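Local atomic coordinates of arabinofuranosidase (Bifidobacterium longum, PDB entry 2Y2W), a protein that cleaves terminal alpha-(1->5)-arabinofuranosyl bonds of arabinans and also acts on wheat arabinoxylan, as a family 51 glycoside hydrolase of plant cell-wall degradation. Residues L71-Y76 with A419-P424; Y119-G124 with L174-D179; D123-R128 with V197-E202; R131-D136 with T142-M147. One frame throughout, in Å; residues are numbered along the deposited sequence.

Contact 1 of 4, residues L71-Y76 with A419-P424; sequences LGRCVY and AEEHGP
Arg73 bridges to Ala419 and Glu421 with the end of its guanidinium group, an instance of one long side chain joining two loops whose backbones stay apart. The nearest CA atoms across the contact, those of Arg73 and Ala419, are 8.8 Å apart. Hydrogen bonding comes first: Arg73 NH2 donates to Ala419 O over 3.2 Å. The bond is bent, with 138° at the hydrogen, and the oxygen lies 27° out of the guanidinium plane. A turn at chi3 (66°) breaks the otherwise outstretched chain and sets the orientation of this end group.

In the (beta/alpha)8 barrel, residues 71-76 follow the first strand, 65-67, and residues 419-424 come after the eighth, 402-408, so the contact spans the seam where the barrel closes. The Arg73 side chain is about 9 Å from that of Gln409, which by similarity matters for substrate recognition.

Charge makes the second kind of interaction. Glu421 OE2 stands over the rim of one guanidinium face, 4.4 Å from Arg73 NE, with no N-H aimed at it. Stronger partners lie outside: Arg73 NH1 forms a salt bridge with Glu377, and Glu421 OE2 is hydrogen-bonded to His374.

Van der Waals contact comes from methylene carbon Glu421 CG, 3.4 Å from Arg73 NH2. Both loops are tight turns: type II' from Leu71 to Cys74, with Gly72 at positive phi, and type II from Glu420 to Gly423.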
loop_
_atom_site.group_PDB
_atom_site.type_symbol
_atom_site.label_atom_id
_atom_site.label_comp_id
_atom_site.label_asym_id
_atom_site.label_seq_id
_atom_site.Cartn_x
_atom_site.Cartn_y
_atom_site.Cartn_z
ATOM N N LEU D 71 1.756 -22.919 13.879
ATOM C CA LEU D 71 1.330 -23.907 12.907
ATOM C C LEU D 71 1.038 -25.186 13.670
ATOM O O LEU D 71 1.826 -25.594 14.528
ATOM C CB LEU D 71 2.456 -24.156 11.902
ATOM C CG LEU D 71 2.268 -24.931 10.594
ATOM C CD1 LEU D 71 3.575 -24.905 9.827
ATOM C CD2 LEU D 71 1.818 -26.376 10.794
ATOM N N GLY D 72 -0.098 -25.806 13.361
ATOM C CA GLY D 72 -0.475 -27.084 13.947
ATOM C C GLY D 72 -0.316 -27.093 15.450
ATOM O O GLY D 72 -1.016 -26.368 16.154
ATOM N N ARG D 73 0.628 -27.899 15.933
ATOM C CA ARG D 73 0.847 -28.075 17.372
ATOM C C ARG D 73 2.278 -27.741 17.812
ATOM O O ARG D 73 2.756 -28.246 18.833
ATOM C CB ARG D 73 0.460 -29.498 17.807
ATOM C CG ARG D 73 -1.035 -29.785 17.721
ATOM C CD ARG D 73 -1.381 -31.231 18.066
ATOM N NE ARG D 73 -1.111 -31.559 19.466
ATOM C CZ ARG D 73 -0.239 -32.479 19.879
ATOM N NH1 ARG D 73 0.460 -33.195 19.002
ATOM N NH2 ARG D 73 -0.069 -32.692 21.179
ATOM N N CYS D 74 2.950 -26.885 17.042
ATOM C CA CYS D 74 4.300 -26.431 17.386
ATOM C C CYS D 74 4.282 -25.536 18.622
ATOM O O CYS D 74 5.159 -25.636 19.477
ATOM C CB CYS D 74 4.963 -25.711 16.208
ATOM S SG CYS D 74 6.690 -25.209 16.504
ATOM N N VAL D 75 3.270 -24.674 18.710
ATOM C CA VAL D 75 3.090 -23.797 19.864
ATOM C C VAL D 75 2.129 -24.429 20.871
ATOM O O VAL D 75 2.506 -24.707 22.012
ATOM C CB VAL D 75 2.585 -22.391 19.447
ATOM C CG1 VAL D 75 2.217 -21.568 20.664
ATOM C CG2 VAL D 75 3.638 -21.667 18.630
ATOM N N TYR D 76 0.892 -24.658 20.439
ATOM C CA TYR D 76 -0.138 -25.198 21.311
ATOM C C TYR D 76 -0.095 -26.721 21.308
ATOM O O TYR D 76 -0.339 -27.355 20.285
ATOM C CB TYR D 76 -1.516 -24.667 20.903
ATOM C CG TYR D 76 -1.576 -23.155 20.848
ATOM C CD1 TYR D 76 -1.596 -22.397 22.018
ATOM C CD2 TYR D 76 -1.600 -22.480 19.626
ATOM C CE1 TYR D 76 -1.643 -21.013 21.977
ATOM C CE2 TYR D 76 -1.646 -21.087 19.573
ATOM C CZ TYR D 76 -1.669 -20.364 20.754
ATOM O OH TYR D 76 -1.716 -18.992 20.725
ATOM N N ALA D 419 5.807 -34.070 20.884
ATOM C CA ALA D 419 5.180 -33.951 22.199
ATOM C C ALA D 419 3.707 -34.354 22.153
ATOM O O ALA D 419 2.911 -33.748 21.431
ATOM C CB ALA D 419 5.340 -32.536 22.732
ATOM N N GLU D 420 3.357 -35.384 22.921
ATOM C CA GLU D 420 1.989 -35.910 22.951
ATOM C C GLU D 420 1.103 -35.233 23.994
ATOM O O GLU D 420 1.589 -34.759 25.022
ATOM C CB GLU D 420 1.993 -37.427 23.166
ATOM C CG GLU D 420 1.993 -38.250 21.874
ATOM C CD GLU D 420 3.343 -38.278 21.179
ATOM O OE1 GLU D 420 4.363 -37.999 21.842
ATOM O OE2 GLU D 420 3.386 -38.585 19.966
ATOM N N GLU D 421 -0.198 -35.205 23.712
ATOM C CA GLU D 421 -1.193 -34.585 24.587
ATOM C C GLU D 421 -1.155 -35.190 25.988
ATOM O O GLU D 421 -1.301 -36.406 26.153
ATOM C CB GLU D 421 -2.603 -34.744 24.006
ATOM C CG GLU D 421 -2.813 -34.151 22.614
ATOM C CD GLU D 421 -4.108 -34.621 21.955
ATOM O OE1 GLU D 421 -5.001 -35.140 22.664
ATOM O OE2 GLU D 421 -4.232 -34.471 20.719
ATOM N N HIS D 422 -0.944 -34.328 26.982
ATOM C CA HIS D 422 -0.934 -34.705 28.400
ATOM C C HIS D 422 0.025 -35.865 28.713
ATOM O O HIS D 422 -0.122 -36.560 29.727
ATOM C CB HIS D 422 -2.357 -35.026 28.870
ATOM C CG HIS D 422 -2.665 -34.535 30.249
ATOM N ND1 HIS D 422 -2.217 -35.175 31.385
ATOM C CD2 HIS D 422 -3.384 -33.470 30.675
ATOM C CE1 HIS D 422 -2.644 -34.522 32.451
ATOM N NE2 HIS D 422 -3.355 -33.484 32.047
ATOM N N GLY D 423 1.010 -36.060 27.839
ATOM C CA GLY D 423 1.935 -37.179 27.953
ATOM C C GLY D 423 3.380 -36.823 27.667
ATOM O O GLY D 423 3.781 -35.670 27.842
ATOM N N PRO D 424 4.171 -37.811 27.207
ATOM C CA PRO D 424 5.616 -37.655 27.089
ATOM C C PRO D 424 6.059 -36.846 25.871
ATOM O O PRO D 424 5.279 -36.625 24.942
ATOM C CB PRO D 424 6.102 -39.100 26.955
ATOM C CG PRO D 424 4.992 -39.790 26.251
ATOM C CD PRO D 424 3.720 -39.124 26.704
#

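Contact 2 of 4, residues Y119-G124 with L174-D179; sequences YNWEDG and LKAALD
Trp121 carries this contact, bringing NE1 and CZ2 of its indole up to one turn of helix 174-185. The first shell holds two residues, Ala176 and Asp179, three positions apart on the helix. At the six-membered ring, Trp121 CZ2 comes to 3.6 Å from Asp179 CB, and the carbonyl carbon Asp179 C is 3.5 Å from Trp121 CZ2. At the other ring, Trp121 NE1 is 3.3 Å from Ala176 O and 4.0 Å from Ala176 CB. The indole therefore meets, obliquely, methyl and methylene carbon together with the helix backbone, while the Asp179 carboxylate is inclined at 61° to the ring.

In the (beta/alpha)8 barrel the pairing joins the long loop after the second strand, 107-110, to helix 174-185, which follows the third, 162-167.

In the next shell, Trp121 has CG wedged between its backbone N and carbonyl carbon (chi1 68°), which sends the indole toward the helix. Glu122 CG sits over the centre of one indole face, 3.7 Å above it, and Trp192 and Tyr183 add further ring contacts. Asp179 is held by a salt bridge along the helix, Lys175 NZ to Asp179 OD2 at 3.2 Å. On the loop, Asn120 ND2 donates to Asp123 OD2 over 3.2 Å with 158° at the hydrogen. Farther out, Lys175 packs on Asn120 of the second subunit.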
loop_
_atom_site.group_PDB
_atom_site.type_symbol
_atom_site.label_atom_id
_atom_site.label_comp_id
_atom_site.label_asym_id
_atom_site.label_seq_id
_atom_site.Cartn_x
_atom_site.Cartn_y
_atom_site.Cartn_z
ATOM N N TYR D 119 -0.996 -11.733 10.332
ATOM C CA TYR D 119 -0.949 -11.706 11.786
ATOM C C TYR D 119 -0.785 -10.286 12.322
ATOM O O TYR D 119 0.080 -9.541 11.865
ATOM C CB TYR D 119 0.190 -12.610 12.273
ATOM C CG TYR D 119 0.447 -12.580 13.760
ATOM C CD1 TYR D 119 -0.540 -12.961 14.673
ATOM C CD2 TYR D 119 1.686 -12.186 14.256
ATOM C CE1 TYR D 119 -0.299 -12.940 16.044
ATOM C CE2 TYR D 119 1.937 -12.163 15.623
ATOM C CZ TYR D 119 0.941 -12.541 16.508
ATOM O OH TYR D 119 1.198 -12.513 17.854
ATOM N N ASN D 120 -1.628 -9.920 13.283
ATOM C CA ASN D 120 -1.526 -8.625 13.959
ATOM C C ASN D 120 -0.833 -8.802 15.309
ATOM O O ASN D 120 -1.381 -9.437 16.211
ATOM C CB ASN D 120 -2.910 -8.001 14.149
ATOM C CG ASN D 120 -3.758 -8.058 12.893
ATOM O OD1 ASN D 120 -3.356 -7.573 11.833
ATOM N ND2 ASN D 120 -4.945 -8.645 13.007
ATOM N N TRP D 121 0.369 -8.243 15.438
ATOM C CA TRP D 121 1.239 -8.524 16.583
ATOM C C TRP D 121 0.681 -8.058 17.935
ATOM O O TRP D 121 1.043 -8.609 18.974
ATOM C CB TRP D 121 2.650 -7.968 16.342
ATOM C CG TRP D 121 2.712 -6.480 16.329
ATOM C CD1 TRP D 121 2.569 -5.663 15.248
ATOM C CD2 TRP D 121 2.926 -5.626 17.454
ATOM N NE1 TRP D 121 2.679 -4.348 15.628
ATOM C CE2 TRP D 121 2.899 -4.297 16.979
ATOM C CE3 TRP D 121 3.135 -5.852 18.821
ATOM C CZ2 TRP D 121 3.071 -3.197 17.823
ATOM C CZ3 TRP D 121 3.312 -4.761 19.659
ATOM C CH2 TRP D 121 3.279 -3.449 19.155
ATOM N N GLU D 122 -0.190 -7.050 17.910
ATOM C CA GLU D 122 -0.834 -6.524 19.119
ATOM C C GLU D 122 -1.880 -7.482 19.680
ATOM O O GLU D 122 -2.236 -7.397 20.859
ATOM C CB GLU D 122 -1.500 -5.165 18.860
ATOM C CG GLU D 122 -0.642 -4.136 18.142
ATOM C CD GLU D 122 -0.808 -4.187 16.630
ATOM O OE1 GLU D 122 -0.889 -5.300 16.064
ATOM O OE2 GLU D 122 -0.852 -3.107 16.002
ATOM N N ASP D 123 -2.381 -8.379 18.833
ATOM C CA ASP D 123 -3.364 -9.382 19.250
ATOM C C ASP D 123 -2.799 -10.360 20.275
ATOM O O ASP D 123 -3.555 -10.998 21.010
ATOM C CB ASP D 123 -3.897 -10.159 18.039
ATOM C CG ASP D 123 -4.824 -9.331 17.171
ATOM O OD1 ASP D 123 -5.334 -8.294 17.647
ATOM O OD2 ASP D 123 -5.052 -9.729 16.009
ATOM N N GLY D 124 -1.472 -10.468 20.315
ATOM C CA GLY D 124 -0.796 -11.410 21.199
ATOM C C GLY D 124 -0.110 -10.780 22.396
ATOM O O GLY D 124 0.646 -11.448 23.098
ATOM N N LEU D 174 5.271 -1.443 6.974
ATOM C CA LEU D 174 6.224 -0.532 7.609
ATOM C C LEU D 174 5.813 -0.017 8.987
ATOM O O LEU D 174 6.575 -0.140 9.949
ATOM C CB LEU D 174 6.538 0.646 6.673
ATOM C CG LEU D 174 7.395 1.803 7.197
ATOM C CD1 LEU D 174 8.787 1.331 7.577
ATOM C CD2 LEU D 174 7.478 2.904 6.163
ATOM N N LYS D 175 4.622 0.569 9.074
ATOM C CA LYS D 175 4.188 1.226 10.305
ATOM C C LYS D 175 4.102 0.242 11.474
ATOM O O LYS D 175 4.556 0.552 12.577
ATOM C CB LYS D 175 2.861 1.958 10.099
ATOM C CG LYS D 175 2.494 2.896 11.241
ATOM C CD LYS D 175 1.033 3.303 11.169
ATOM C CE LYS D 175 0.637 4.165 12.356
ATOM N NZ LYS D 175 0.426 3.364 13.587
ATOM N N ALA D 176 3.543 -0.941 11.222
ATOM C CA ALA D 176 3.427 -1.978 12.255
ATOM C C ALA D 176 4.794 -2.532 12.659
ATOM O O ALA D 176 5.017 -2.846 13.828
ATOM C CB ALA D 176 2.511 -3.097 11.798
ATOM N N ALA D 177 5.699 -2.641 11.686
ATOM C CA ALA D 177 7.062 -3.100 11.942
ATOM C C ALA D 177 7.783 -2.177 12.921
ATOM O O ALA D 177 8.434 -2.646 13.850
ATOM C CB ALA D 177 7.840 -3.220 10.639
ATOM N N LEU D 178 7.650 -0.868 12.714
ATOM C CA LEU D 178 8.244 0.131 13.609
ATOM C C LEU D 178 7.551 0.199 14.973
ATOM O O LEU D 178 8.194 0.491 15.986
ATOM C CB LEU D 178 8.265 1.514 12.950
ATOM C CG LEU D 178 9.130 1.670 11.692
ATOM C CD1 LEU D 178 8.900 3.027 11.037
ATOM C CD2 LEU D 178 10.615 1.462 11.993
ATOM N N ASP D 179 6.244 -0.063 14.992
ATOM C CA ASP D 179 5.490 -0.125 16.245
ATOM C C ASP D 179 5.960 -1.290 17.125
ATOM O O ASP D 179 6.203 -1.105 18.320
ATOM C CB ASP D 179 3.978 -0.211 15.980
ATOM C CG ASP D 179 3.384 1.097 15.446
ATOM O OD1 ASP D 179 4.077 2.141 15.439
ATOM O OD2 ASP D 179 2.205 1.076 15.025
#

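Contact 3 of 4, residues D123-R128 with V197-E202; sequences DGIGPR and VANGIE
The flat amide of Asn199 turns one face to Gly126, whose N and CA both lie over it, and points its nitrogen end toward Ile125. Gly126 CA is 3.6 Å from Asn199 OD1 and 3.4 Å from Asn199 ND2, so the glycine spans the breadth of the group. Asn199 occupies the C-terminal end of helix 191-198, which closes in a Schellman motif with Gly200 at positive phi. The contact thus illustrates a helix terminus meeting the long loop that follows the second strand of the (beta/alpha)8 barrel.

Proximity here does not mean bonding: Gly126 N and Asn199 ND2 are 3.1 Å apart, yet both are donors. The two find acceptors outside the pair. Asn199 ND2 is hydrogen-bonded to Tyr183 OH, and Asp150 OD2 is weakly bonded to both nitrogens, a shared acceptor consistent with two donors lying so close. CG of Asn199 is anti to the carbonyl carbon (chi1 -69°), directing the amide at the loop.

With an alanine here the amide is absent, and Tyr183 OH would probably lose this partner while a gap opened over Gly126. The glycine has its own reason to be bare, since phi is positive (79°) and a CB would clash with Pro127 CD. Beside it, Ile125 CB comes to 3.9 Å from Asn199 ND2, and its side chain rests on Ile149 of helix 149-159. Behind the amide, Gly200 N donates to Val197 O at 3.1 Å.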
loop_
_atom_site.group_PDB
_atom_site.type_symbol
_atom_site.label_atom_id
_atom_site.label_comp_id
_atom_site.label_asym_id
_atom_site.label_seq_id
_atom_site.Cartn_x
_atom_site.Cartn_y
_atom_site.Cartn_z
ATOM N N ASP D 123 -2.381 -8.379 18.833
ATOM C CA ASP D 123 -3.364 -9.382 19.250
ATOM C C ASP D 123 -2.799 -10.360 20.275
ATOM O O ASP D 123 -3.555 -10.998 21.010
ATOM C CB ASP D 123 -3.897 -10.159 18.039
ATOM C CG ASP D 123 -4.824 -9.331 17.171
ATOM O OD1 ASP D 123 -5.334 -8.294 17.647
ATOM O OD2 ASP D 123 -5.052 -9.729 16.009
ATOM N N GLY D 124 -1.472 -10.468 20.315
ATOM C CA GLY D 124 -0.796 -11.410 21.199
ATOM C C GLY D 124 -0.110 -10.780 22.396
ATOM O O GLY D 124 0.646 -11.448 23.098
ATOM N N ILE D 125 -0.363 -9.492 22.624
ATOM C CA ILE D 125 0.199 -8.780 23.777
ATOM C C ILE D 125 -0.889 -8.430 24.793
ATOM O O ILE D 125 -2.086 -8.539 24.503
ATOM C CB ILE D 125 0.988 -7.492 23.371
ATOM C CG1 ILE D 125 0.049 -6.427 22.787
ATOM C CG2 ILE D 125 2.123 -7.834 22.413
ATOM C CD1 ILE D 125 0.642 -5.036 22.721
ATOM N N GLY D 126 -0.464 -8.011 25.983
ATOM C CA GLY D 126 -1.394 -7.661 27.051
ATOM C C GLY D 126 -1.934 -8.883 27.767
ATOM O O GLY D 126 -1.454 -9.999 27.542
ATOM N N PRO D 127 -2.939 -8.682 28.641
ATOM C CA PRO D 127 -3.542 -9.775 29.411
ATOM C C PRO D 127 -4.275 -10.774 28.513
ATOM O O PRO D 127 -5.096 -10.368 27.686
ATOM C CB PRO D 127 -4.535 -9.050 30.335
ATOM C CG PRO D 127 -4.080 -7.615 30.353
ATOM C CD PRO D 127 -3.533 -7.376 28.987
ATOM N N ARG D 128 -3.970 -12.064 28.682
ATOM C CA ARG D 128 -4.586 -13.139 27.889
ATOM C C ARG D 128 -6.105 -13.038 27.820
ATOM O O ARG D 128 -6.695 -13.194 26.748
ATOM C CB ARG D 128 -4.204 -14.513 28.439
ATOM C CG ARG D 128 -2.841 -15.007 28.016
ATOM C CD ARG D 128 -2.682 -16.476 28.356
ATOM N NE ARG D 128 -1.282 -16.891 28.342
ATOM C CZ ARG D 128 -0.481 -16.880 29.404
ATOM N NH1 ARG D 128 -0.930 -16.475 30.585
ATOM N NH2 ARG D 128 0.775 -17.279 29.285
ATOM N N VAL D 197 6.165 -2.620 29.621
ATOM C CA VAL D 197 6.400 -2.506 31.061
ATOM C C VAL D 197 5.142 -2.888 31.850
ATOM O O VAL D 197 5.211 -3.675 32.797
ATOM C CB VAL D 197 6.866 -1.072 31.447
ATOM C CG1 VAL D 197 7.069 -0.948 32.953
ATOM C CG2 VAL D 197 8.149 -0.701 30.704
ATOM N N ALA D 198 3.999 -2.343 31.439
ATOM C CA ALA D 198 2.714 -2.646 32.067
ATOM C C ALA D 198 2.315 -4.109 31.874
ATOM O O ALA D 198 1.612 -4.681 32.709
ATOM C CB ALA D 198 1.635 -1.726 31.533
ATOM N N ASN D 199 2.777 -4.708 30.778
ATOM C CA ASN D 199 2.498 -6.113 30.481
ATOM C C ASN D 199 3.394 -7.103 31.233
ATOM O O ASN D 199 3.210 -8.317 31.117
ATOM C CB ASN D 199 2.562 -6.371 28.971
ATOM C CG ASN D 199 1.427 -5.702 28.206
ATOM O OD1 ASN D 199 0.524 -5.101 28.791
ATOM N ND2 ASN D 199 1.474 -5.802 26.885
ATOM N N GLY D 200 4.361 -6.586 31.990
ATOM C CA GLY D 200 5.187 -7.416 32.868
ATOM C C GLY D 200 6.655 -7.543 32.498
ATOM O O GLY D 200 7.415 -8.218 33.195
ATOM N N ILE D 201 7.057 -6.902 31.401
ATOM C CA ILE D 201 8.445 -6.953 30.938
ATOM C C ILE D 201 9.033 -5.540 30.910
ATOM O O ILE D 201 8.762 -4.754 30.000
ATOM C CB ILE D 201 8.571 -7.652 29.560
ATOM C CG1 ILE D 201 7.956 -9.055 29.617
ATOM C CG2 ILE D 201 10.034 -7.740 29.127
ATOM C CD1 ILE D 201 7.346 -9.521 28.320
ATOM N N GLU D 202 9.836 -5.234 31.925
ATOM C CA GLU D 202 10.339 -3.885 32.154
ATOM C C GLU D 202 11.455 -3.510 31.183
ATOM O O GLU D 202 11.403 -2.460 30.539
ATOM C CB GLU D 202 10.821 -3.752 33.602
ATOM C CG GLU D 202 11.147 -2.325 34.038
ATOM C CD GLU D 202 11.438 -2.213 35.528
ATOM O OE1 GLU D 202 11.785 -3.242 36.156
ATOM O OE2 GLU D 202 11.317 -1.091 36.071
#

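Contact 4 of 4, residues R131-D136 with T142-M147; sequences RPMRRD and TETNEM
Arg134 and Glu143 form the hydrogen-bonded pair of an antiparallel beta hairpin, strands 134-136 and 141-143, an excursion from the loop after the second barrel strand. This is the tight part: Arg134 N donates to Glu143 O at 2.8 Å, and Glu143 N returns a nearly straight bond to Arg134 O at 2.6 Å. Beyond the strands, side chains take over. Asn145 ND2 meets Pro132 O at 2.9 Å, nearly along the C=O axis. Arg131, extended from CG to NE, brings NH1 to 2.9 Å from Asn145 O, in the carbonyl plane and with 155° at the hydrogen. The same NH1 forms a salt bridge with Asp151, and NH2 is hydrogen-bonded to Gly126 O. A leucine in place of Arg131 would probably leave Asn145 O, Gly126 O and the Asp151 carboxylate without this donor and positive charge.

Arg134 bends at chi2 (-85°) away from the opposite strand, so that Pro132 CB stands 3.7 Å over the centre of its guanidinium and NE reaches Asp123. The end of the buried Glu143 likewise leads away from the facing strand, its OE2 hydrogen-bonded to Tyr76.

The looser side carries Met133 and Thr144, partly exposed and side by side, with Met133 SD 3.8 Å from Thr144 CG2. Here Thr190 OG1 of the third subunit is hydrogen-bonded to Met133 O. Where the backbones spread apart, a water donates to Arg131 O at 2.7 Å and to Thr144 O at 2.6 Å.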
loop_
_atom_site.group_PDB
_atom_site.type_symbol
_atom_site.label_atom_id
_atom_site.label_comp_id
_atom_site.label_asym_id
_atom_site.label_seq_id
_atom_site.Cartn_x
_atom_site.Cartn_y
_atom_site.Cartn_z
ATOM N N ARG D 131 -7.320 -10.809 25.000
ATOM C CA ARG D 131 -6.785 -11.004 23.651
ATOM C C ARG D 131 -7.852 -11.580 22.716
ATOM O O ARG D 131 -8.539 -12.537 23.077
ATOM C CB ARG D 131 -5.547 -11.905 23.674
ATOM C CG ARG D 131 -4.382 -11.348 24.483
ATOM C CD ARG D 131 -3.171 -12.255 24.396
ATOM N NE ARG D 131 -2.221 -12.015 25.481
ATOM C CZ ARG D 131 -1.038 -12.616 25.595
ATOM N NH1 ARG D 131 -0.636 -13.503 24.689
ATOM N NH2 ARG D 131 -0.251 -12.329 26.620
ATOM N N PRO D 132 -7.998 -10.995 21.511
ATOM C CA PRO D 132 -9.032 -11.437 20.573
ATOM C C PRO D 132 -8.720 -12.790 19.936
ATOM O O PRO D 132 -7.550 -13.146 19.762
ATOM C CB PRO D 132 -9.028 -10.339 19.507
ATOM C CG PRO D 132 -7.646 -9.809 19.530
ATOM C CD PRO D 132 -7.202 -9.880 20.962
ATOM N N MET D 133 -9.768 -13.535 19.600
ATOM C CA MET D 133 -9.607 -14.800 18.906
ATOM C C MET D 133 -9.668 -14.544 17.402
ATOM O O MET D 133 -10.596 -13.898 16.906
ATOM C CB MET D 133 -10.665 -15.805 19.365
ATOM C CG MET D 133 -10.083 -17.178 19.653
ATOM S SD MET D 133 -10.861 -18.040 21.034
ATOM C CE MET D 133 -11.992 -19.126 20.163
ATOM N N ARG D 134 -8.662 -15.040 16.686
ATOM C CA ARG D 134 -8.435 -14.656 15.293
ATOM C C ARG D 134 -8.334 -15.841 14.339
ATOM O O ARG D 134 -8.119 -16.980 14.759
ATOM C CB ARG D 134 -7.164 -13.801 15.186
ATOM C CG ARG D 134 -7.256 -12.432 15.850
ATOM C CD ARG D 134 -7.879 -11.392 14.932
ATOM N NE ARG D 134 -7.750 -10.051 15.492
ATOM C CZ ARG D 134 -8.768 -9.287 15.878
ATOM N NH1 ARG D 134 -10.021 -9.712 15.753
ATOM N NH2 ARG D 134 -8.530 -8.083 16.381
ATOM N N ARG D 135 -8.503 -15.553 13.050
ATOM C CA ARG D 135 -8.320 -16.528 11.987
ATOM C C ARG D 135 -6.873 -16.527 11.530
ATOM O O ARG D 135 -6.229 -15.476 11.493
ATOM C CB ARG D 135 -9.176 -16.154 10.777
ATOM C CG ARG D 135 -10.618 -16.586 10.817
ATOM C CD ARG D 135 -11.301 -16.156 9.529
ATOM N NE ARG D 135 -12.538 -16.888 9.281
ATOM C CZ ARG D 135 -13.290 -16.753 8.194
ATOM N NH1 ARG D 135 -12.943 -15.901 7.232
ATOM N NH2 ARG D 135 -14.398 -17.474 8.069
ATOM N N ASP D 136 -6.368 -17.703 11.172
ATOM C CA ASP D 136 -5.149 -17.795 10.384
ATOM C C ASP D 136 -5.492 -18.374 9.019
ATOM O O ASP D 136 -5.940 -19.515 8.920
ATOM C CB ASP D 136 -4.087 -18.655 11.072
ATOM C CG ASP D 136 -2.910 -18.960 10.158
ATOM O OD1 ASP D 136 -2.386 -18.017 9.525
ATOM O OD2 ASP D 136 -2.518 -20.144 10.060
ATOM N N THR D 142 -8.232 -21.404 13.767
ATOM C CA THR D 142 -8.546 -20.316 14.686
ATOM C C THR D 142 -7.470 -20.224 15.769
ATOM O O THR D 142 -7.080 -21.235 16.366
ATOM C CB THR D 142 -9.975 -20.408 15.299
ATOM O OG1 THR D 142 -10.063 -19.559 16.451
ATOM C CG2 THR D 142 -10.307 -21.818 15.716
ATOM N N GLU D 143 -6.999 -19.000 15.995
ATOM C CA GLU D 143 -5.899 -18.715 16.907
ATOM C C GLU D 143 -6.391 -17.941 18.136
ATOM O O GLU D 143 -6.962 -16.850 18.018
ATOM C CB GLU D 143 -4.808 -17.940 16.156
ATOM C CG GLU D 143 -3.765 -17.247 17.025
ATOM C CD GLU D 143 -2.666 -18.172 17.506
ATOM O OE1 GLU D 143 -2.313 -19.133 16.789
ATOM O OE2 GLU D 143 -2.136 -17.922 18.605
ATOM N N THR D 144 -6.158 -18.517 19.313
ATOM C CA THR D 144 -6.603 -17.928 20.574
ATOM C C THR D 144 -5.700 -16.791 21.031
ATOM O O THR D 144 -6.120 -15.943 21.825
ATOM C CB THR D 144 -6.671 -18.975 21.698
ATOM O OG1 THR D 144 -5.376 -19.567 21.876
ATOM C CG2 THR D 144 -7.683 -20.055 21.361
ATOM N N ASN D 145 -4.465 -16.792 20.531
ATOM C CA ASN D 145 -3.444 -15.798 20.877
ATOM C C ASN D 145 -2.978 -15.850 22.335
ATOM O O ASN D 145 -2.472 -14.862 22.869
ATOM C CB ASN D 145 -3.884 -14.378 20.480
ATOM C CG ASN D 145 -3.877 -14.164 18.979
ATOM O OD1 ASN D 145 -2.831 -14.241 18.332
ATOM N ND2 ASN D 145 -5.048 -13.889 18.418
ATOM N N GLU D 146 -3.137 -17.013 22.964
ATOM C CA GLU D 146 -2.602 -17.253 24.306
ATOM C C GLU D 146 -1.081 -17.108 24.309
ATOM O O GLU D 146 -0.487 -16.737 25.320
ATOM C CB GLU D 146 -3.007 -18.636 24.816
ATOM C CG GLU D 146 -4.495 -18.777 25.126
ATOM C CD GLU D 146 -4.933 -20.226 25.273
ATOM O OE1 GLU D 146 -4.263 -20.992 26.003
ATOM O OE2 GLU D 146 -5.959 -20.597 24.661
ATOM N N MET D 147 -0.465 -17.400 23.167
ATOM C CA MET D 147 0.952 -17.124 22.956
ATOM C C MET D 147 1.157 -15.929 22.023
ATOM O O MET D 147 0.505 -15.810 20.981
ATOM C CB MET D 147 1.670 -18.355 22.408
ATOM C CG MET D 147 2.017 -19.392 23.465
ATOM S SD MET D 147 3.499 -18.988 24.414
ATOM C CE MET D 147 4.756 -19.021 23.141
HETATM O O HOH W 1 -8.239 -15.259 23.107
#

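How the contacts relate
Contacts 2, 3 and 4 cluster, their centres about 14 to 15 Å apart, whereas contact 1 lies about 17 Å from contact 4 and 27 Å from contact 2, centre to centre. Contacts 2 and 3 share Asp123 and Gly124 and send the loop after the second barrel strand to the successive helices 174-185 and 191-198. That loop continues into the hairpin of contact 4, which is tied back to it through Asp123 and Gly126. Tyr76 connects contact 1 to contact 4. Contact 1 brackets the other three along the chain, its ends flanking the barrel seam; contacts 1 and 4 lie nearer the residues that by similarity bind the sugar, while contacts 2 and 4 also touch neighbouring subunits.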